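Local coordinates for transthyretin-like protein (Klebsiella pneumoniae subsp. pneumoniae, PDB 3QVA), which probably catalyses, as a homotetramer of the transthyretin family, the hydrolysis of 5-hydroxyisourate in purine metabolism, at residues 28-33 with 65-70; 85-90 with 101-106. All coordinates share one frame; numbering follows the deposited sequence.

Contact 1: 28-33 with 65-70; sequences VTVSLS and LTAETG
Ser31 and Thr66 form the central pair of an antiparallel ladder between residues 29-33 and 65-67. It is a hydrogen-bonded pair. Thr66 N gives its hydrogen to Ser31 O at 2.8 Å, and Ser31 N returns a bond to Thr66 O at 2.9 Å. The second is less regular, because the donor is tilted 26° from the carbonyl plane. Past the last bridge, Glu68 N still reaches Thr29 O at 2.8 Å, in a nearly straight bond. Glu68 is the centre of an inverse gamma turn and the N-cap residue of helix 69-75. This bond therefore ties the start of the helix to the neighbouring strand.

Apolar contacts lie on the face of Val30, Leu32, Leu65 and Ala67. Leu65 CD2 meets both Val30 and Leu32. It lies 3.8 Å from Val30 CG1 and also touches Leu32 CB and CD1. Val30 CG1 is anti to the backbone N (chi1 -171°), which turns that branch to Leu65. The other branch, CG2, meets Ala67 CB at 4.1 Å. Val28 CG1 packs on the same Ala67 CB.

Waters bridge the polar side. One accepts from Ser31 OG at 2.7 Å and donates to Thr66 O and to Glu68 OE2. A second donates to Ser31 O and pairs with Thr66 OG1. A third links Thr29 N to Glu68 O. Glu68 OE1 makes a salt bridge to Arg84, while OE2 takes the water.

The two strands are the inner pair of a four-stranded antiparallel sheet. Strand 37-43 flanks 29-34, and strand 82-90 flanks 62-67. The apolar face packs on Ile16 and Leu12 of strand 12-18 and on Phe53, so it forms one wall of the core of the transthyretin-like sandwich.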
loop_
_atom_site.group_PDB
_atom_site.type_symbol
_atom_site.label_atom_id
_atom_site.label_comp_id
_atom_site.label_asym_id
_atom_site.label_seq_id
_atom_site.Cartn_x
_atom_site.Cartn_y
_atom_site.Cartn_z
ATOM N N VAL A 28 12.123 1.300 16.045
ATOM C CA VAL A 28 10.768 1.854 16.139
ATOM C C VAL A 28 10.108 1.262 17.370
ATOM O O VAL A 28 10.086 0.035 17.538
ATOM C CB VAL A 28 9.896 1.506 14.903
ATOM C CG1 VAL A 28 8.540 2.210 14.987
ATOM C CG2 VAL A 28 10.608 1.880 13.614
ATOM N N THR A 29 9.578 2.127 18.232
ATOM C CA THR A 29 8.816 1.676 19.390
ATOM C C THR A 29 7.409 1.299 18.957
ATOM O O THR A 29 6.769 2.043 18.218
ATOM C CB THR A 29 8.771 2.759 20.500
ATOM O OG1 THR A 29 10.084 2.896 21.060
ATOM C CG2 THR A 29 7.812 2.360 21.612
ATOM N N VAL A 30 6.955 0.130 19.404
ATOM C CA VAL A 30 5.620 -0.379 19.092
ATOM C C VAL A 30 4.940 -0.883 20.365
ATOM O O VAL A 30 5.478 -1.748 21.067
ATOM C CB VAL A 30 5.657 -1.537 18.054
ATOM C CG1 VAL A 30 4.244 -1.892 17.603
ATOM C CG2 VAL A 30 6.526 -1.179 16.852
ATOM N N SER A 31 3.750 -0.353 20.648
ATOM C CA SER A 31 2.999 -0.752 21.833
ATOM C C SER A 31 1.753 -1.560 21.496
ATOM O O SER A 31 1.134 -1.369 20.447
ATOM C CB SER A 31 2.623 0.470 22.679
ATOM O OG SER A 31 1.693 1.302 22.004
ATOM N N LEU A 32 1.398 -2.472 22.398
ATOM C CA LEU A 32 0.167 -3.235 22.279
ATOM C C LEU A 32 -0.738 -2.879 23.446
ATOM O O LEU A 32 -0.299 -2.872 24.597
ATOM C CB LEU A 32 0.442 -4.743 22.286
ATOM C CG LEU A 32 -0.787 -5.661 22.265
ATOM C CD1 LEU A 32 -1.552 -5.522 20.952
ATOM C CD2 LEU A 32 -0.381 -7.116 22.503
ATOM N N SER A 33 -1.995 -2.575 23.144
ATOM C CA SER A 33 -2.970 -2.312 24.189
ATOM C C SER A 33 -4.282 -3.049 23.945
ATOM O O SER A 33 -4.586 -3.461 22.821
ATOM C CB SER A 33 -3.208 -0.808 24.355
ATOM O OG SER A 33 -3.860 -0.267 23.227
ATOM N N LEU A 65 -2.340 -2.084 18.053
ATOM C CA LEU A 65 -0.882 -2.018 17.913
ATOM C C LEU A 65 -0.507 -0.646 17.406
ATOM O O LEU A 65 -1.005 -0.225 16.374
ATOM C CB LEU A 65 -0.372 -3.039 16.894
ATOM C CG LEU A 65 0.302 -4.360 17.235
ATOM C CD1 LEU A 65 0.910 -4.908 15.943
ATOM C CD2 LEU A 65 1.376 -4.234 18.314
ATOM N N THR A 66 0.378 0.048 18.114
ATOM C CA THR A 66 0.736 1.405 17.728
ATOM C C THR A 66 2.234 1.554 17.522
ATOM O O THR A 66 3.014 1.387 18.464
ATOM C CB THR A 66 0.260 2.428 18.779
ATOM O OG1 THR A 66 -1.153 2.273 18.982
ATOM C CG2 THR A 66 0.560 3.859 18.319
ATOM N N ALA A 67 2.623 1.886 16.293
ATOM C CA ALA A 67 4.030 2.110 15.968
ATOM C C ALA A 67 4.321 3.599 16.001
ATOM O O ALA A 67 3.609 4.394 15.392
ATOM C CB ALA A 67 4.374 1.519 14.599
ATOM N N GLU A 68 5.364 3.983 16.731
ATOM C CA GLU A 68 5.689 5.389 16.884
ATOM C C GLU A 68 6.538 5.849 15.702
ATOM O O GLU A 68 7.731 6.122 15.824
ATOM C CB GLU A 68 6.381 5.626 18.230
ATOM C CG GLU A 68 5.454 5.344 19.416
ATOM C CD GLU A 68 4.325 6.352 19.522
ATOM O OE1 GLU A 68 4.572 7.541 19.249
ATOM O OE2 GLU A 68 3.189 5.959 19.880
ATOM N N THR A 69 5.896 5.931 14.545
ATOM C CA THR A 69 6.594 6.180 13.292
ATOM C C THR A 69 7.065 7.628 13.150
ATOM O O THR A 69 8.176 7.883 12.658
ATOM C CB THR A 69 5.714 5.795 12.092
ATOM O OG1 THR A 69 4.467 6.493 12.175
ATOM C CG2 THR A 69 5.444 4.289 12.102
ATOM N N GLY A 70 6.237 8.571 13.598
ATOM C CA GLY A 70 6.562 9.994 13.493
ATOM C C GLY A 70 7.814 10.334 14.279
ATOM O O GLY A 70 8.695 11.050 13.782
HETATM O O HOH W 1 9.683 5.077 17.534
HETATM O O HOH W 2 -1.147 0.388 21.151
HETATM O O HOH W 3 3.117 3.377 21.029
#

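Contact 2: 85-90 with 101-106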
loop_
_atom_site.group_PDB
_atom_site.type_symbol
_atom_site.label_atom_id
_atom_site.label_comp_id
_atom_site.label_asym_id
_atom_site.label_seq_id
_atom_site.Cartn_x
_atom_site.Cartn_y
_atom_site.Cartn_z
ATOM N N ALA A 85 1.379 5.332 13.770
ATOM C CA ALA A 85 0.620 4.389 12.975
ATOM C C ALA A 85 -0.075 3.420 13.918
ATOM O O ALA A 85 0.573 2.595 14.560
ATOM C CB ALA A 85 1.547 3.649 12.004
ATOM N N GLN A 86 -1.393 3.552 14.012
ATOM C CA GLN A 86 -2.194 2.713 14.886
ATOM C C GLN A 86 -2.999 1.709 14.065
ATOM O O GLN A 86 -3.712 2.095 13.129
ATOM C CB GLN A 86 -3.126 3.578 15.744
ATOM C CG GLN A 86 -4.021 2.772 16.666
ATOM C CD GLN A 86 -4.968 3.635 17.487
ATOM O OE1 GLN A 86 -6.190 3.529 17.353
ATOM N NE2 GLN A 86 -4.412 4.493 18.338
ATOM N N ILE A 87 -2.873 0.429 14.420
ATOM C CA ILE A 87 -3.694 -0.632 13.844
ATOM C C ILE A 87 -4.693 -1.121 14.892
ATOM O O ILE A 87 -4.321 -1.415 16.038
ATOM C CB ILE A 87 -2.846 -1.835 13.390
ATOM C CG1 ILE A 87 -1.819 -1.422 12.335
ATOM C CG2 ILE A 87 -3.753 -2.947 12.838
ATOM C CD1 ILE A 87 -0.809 -2.540 12.060
ATOM N N ASP A 88 -5.956 -1.207 14.495
ATOM C CA ASP A 88 -6.998 -1.703 15.387
ATOM C C ASP A 88 -7.537 -2.999 14.812
ATOM O O ASP A 88 -8.035 -3.021 13.686
ATOM C CB ASP A 88 -8.105 -0.661 15.512
ATOM C CG ASP A 88 -7.643 0.583 16.227
ATOM O OD1 ASP A 88 -7.419 1.615 15.550
ATOM O OD2 ASP A 88 -7.482 0.514 17.468
ATOM N N PHE A 89 -7.407 -4.083 15.569
ATOM C CA PHE A 89 -7.762 -5.396 15.054
ATOM C C PHE A 89 -8.438 -6.268 16.106
ATOM O O PHE A 89 -8.508 -5.905 17.284
ATOM C CB PHE A 89 -6.538 -6.100 14.437
ATOM C CG PHE A 89 -5.451 -6.435 15.427
ATOM C CD1 PHE A 89 -5.311 -7.735 15.909
ATOM C CD2 PHE A 89 -4.564 -5.457 15.869
ATOM C CE1 PHE A 89 -4.306 -8.057 16.819
ATOM C CE2 PHE A 89 -3.552 -5.770 16.784
ATOM C CZ PHE A 89 -3.426 -7.071 17.253
ATOM N N VAL A 90 -8.952 -7.406 15.661
ATOM C CA VAL A 90 -9.662 -8.322 16.546
ATOM C C VAL A 90 -9.077 -9.732 16.492
ATOM O O VAL A 90 -8.678 -10.222 15.424
ATOM C CB VAL A 90 -11.203 -8.313 16.266
ATOM C CG1 VAL A 90 -11.506 -8.692 14.815
ATOM C CG2 VAL A 90 -11.957 -9.221 17.255
ATOM N N LEU A 101 1.245 -8.770 11.643
ATOM C CA LEU A 101 0.670 -7.519 11.151
ATOM C C LEU A 101 1.766 -6.486 10.884
ATOM O O LEU A 101 2.103 -5.697 11.775
ATOM C CB LEU A 101 -0.366 -6.981 12.149
ATOM C CG LEU A 101 -1.556 -7.877 12.526
ATOM C CD1 LEU A 101 -2.380 -7.239 13.628
ATOM C CD2 LEU A 101 -2.440 -8.182 11.327
ATOM N N PRO A 102 2.335 -6.494 9.660
ATOM C CA PRO A 102 3.418 -5.577 9.330
ATOM C C PRO A 102 2.970 -4.134 9.145
ATOM O O PRO A 102 1.779 -3.870 8.940
ATOM C CB PRO A 102 3.965 -6.128 8.000
ATOM C CG PRO A 102 3.433 -7.539 7.918
ATOM C CD PRO A 102 2.105 -7.469 8.580
ATOM N N PHE A 103 3.938 -3.224 9.239
ATOM C CA PHE A 103 3.773 -1.812 8.906
ATOM C C PHE A 103 4.719 -1.507 7.749
ATOM O O PHE A 103 5.933 -1.667 7.889
ATOM C CB PHE A 103 4.211 -0.923 10.078
ATOM C CG PHE A 103 3.321 -0.987 11.296
ATOM C CD1 PHE A 103 2.360 -0.003 11.520
ATOM C CD2 PHE A 103 3.482 -1.996 12.245
ATOM C CE1 PHE A 103 1.545 -0.032 12.654
ATOM C CE2 PHE A 103 2.669 -2.041 13.386
ATOM C CZ PHE A 103 1.698 -1.053 13.591
ATOM N N LEU A 104 4.181 -1.059 6.624
ATOM C CA LEU A 104 5.018 -0.576 5.527
ATOM C C LEU A 104 4.955 0.935 5.587
ATOM O O LEU A 104 3.907 1.515 5.327
ATOM C CB LEU A 104 4.508 -1.085 4.175
ATOM C CG LEU A 104 4.268 -2.586 4.019
ATOM C CD1 LEU A 104 3.902 -2.909 2.574
ATOM C CD2 LEU A 104 5.479 -3.390 4.459
ATOM N N ILE A 105 6.071 1.576 5.936
ATOM C CA ILE A 105 6.028 2.999 6.282
ATOM C C ILE A 105 6.883 3.885 5.381
ATOM O O ILE A 105 7.857 3.427 4.772
ATOM C CB ILE A 105 6.386 3.240 7.783
ATOM C CG1 ILE A 105 7.890 3.035 8.045
ATOM C CG2 ILE A 105 5.546 2.324 8.673
ATOM C CD1 ILE A 105 8.338 3.428 9.463
ATOM N N ALA A 106 6.492 5.153 5.314
ATOM C CA ALA A 106 7.211 6.193 4.584
ATOM C C ALA A 106 6.763 7.535 5.144
ATOM O O ALA A 106 5.681 7.627 5.743
ATOM C CB ALA A 106 6.903 6.103 3.077
#
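Leu101 and Phe89 meet methyl to ring. Leu101 CD1 stands 3.4 Å from the centroid of the Phe89 ring and only 5° off the ring normal, a CH-pi contact over the centre of the face. The Phe89 ring is brought there by chi1 of 65°, with CG between the backbone N and the carbonyl carbon.

The other tight point is Ile87 against Phe103, whose side chains come from opposite directions. Ile87 CD1 lies over one face of the Phe103 ring, 3.7 Å from its centroid. This methyl is offset toward the rim, and its distance to Phe103 CZ is only 3.3 Å. Ala85 CB packs against Phe103 CE1 at 3.7 Å, and Ala85 O approaches the same ring obliquely.

Between these two points the packing is looser, with Ile87 CD1 and Leu101 CB 4.5 Å apart. The backbones are too far apart to pair: Ala85 CA and Phe103 CA, the nearest, are separated by 8.1 Å. Gln86 and Asp88 point away from 101-106. They lie at an interface where strand 82-90 pairs with a strand of the second subunit, and Asp88 makes a salt bridge to Arg84 of that subunit.

Mainly side chains thus join the two strands, which belong to different sheets. Such face-to-face packing of two sheets over a buried apolar core is the beta-sandwich of the transthyretin fold.

Overall arrangement
From the N terminus, contact 1 comes first. It joins strand 29-34 to strand 62-67 and closes a loop that includes strand 37-43. Helix 69-75 then leads to strand 82-90. Contact 2 opens there and closes a shorter loop at 101-106. The two contacts follow in series, so neither encloses nor crosses the other. Their centres are about 9 Å apart. They are joined by strand pairing, with probable hydrogen bonds from Ala67 N to Ala85 O and from Ile87 N to Leu65 O, both 2.8 Å. Contact 1 builds the middle of one sheet. Contact 2 links the edge strand of that sheet within the chain to the second sheet.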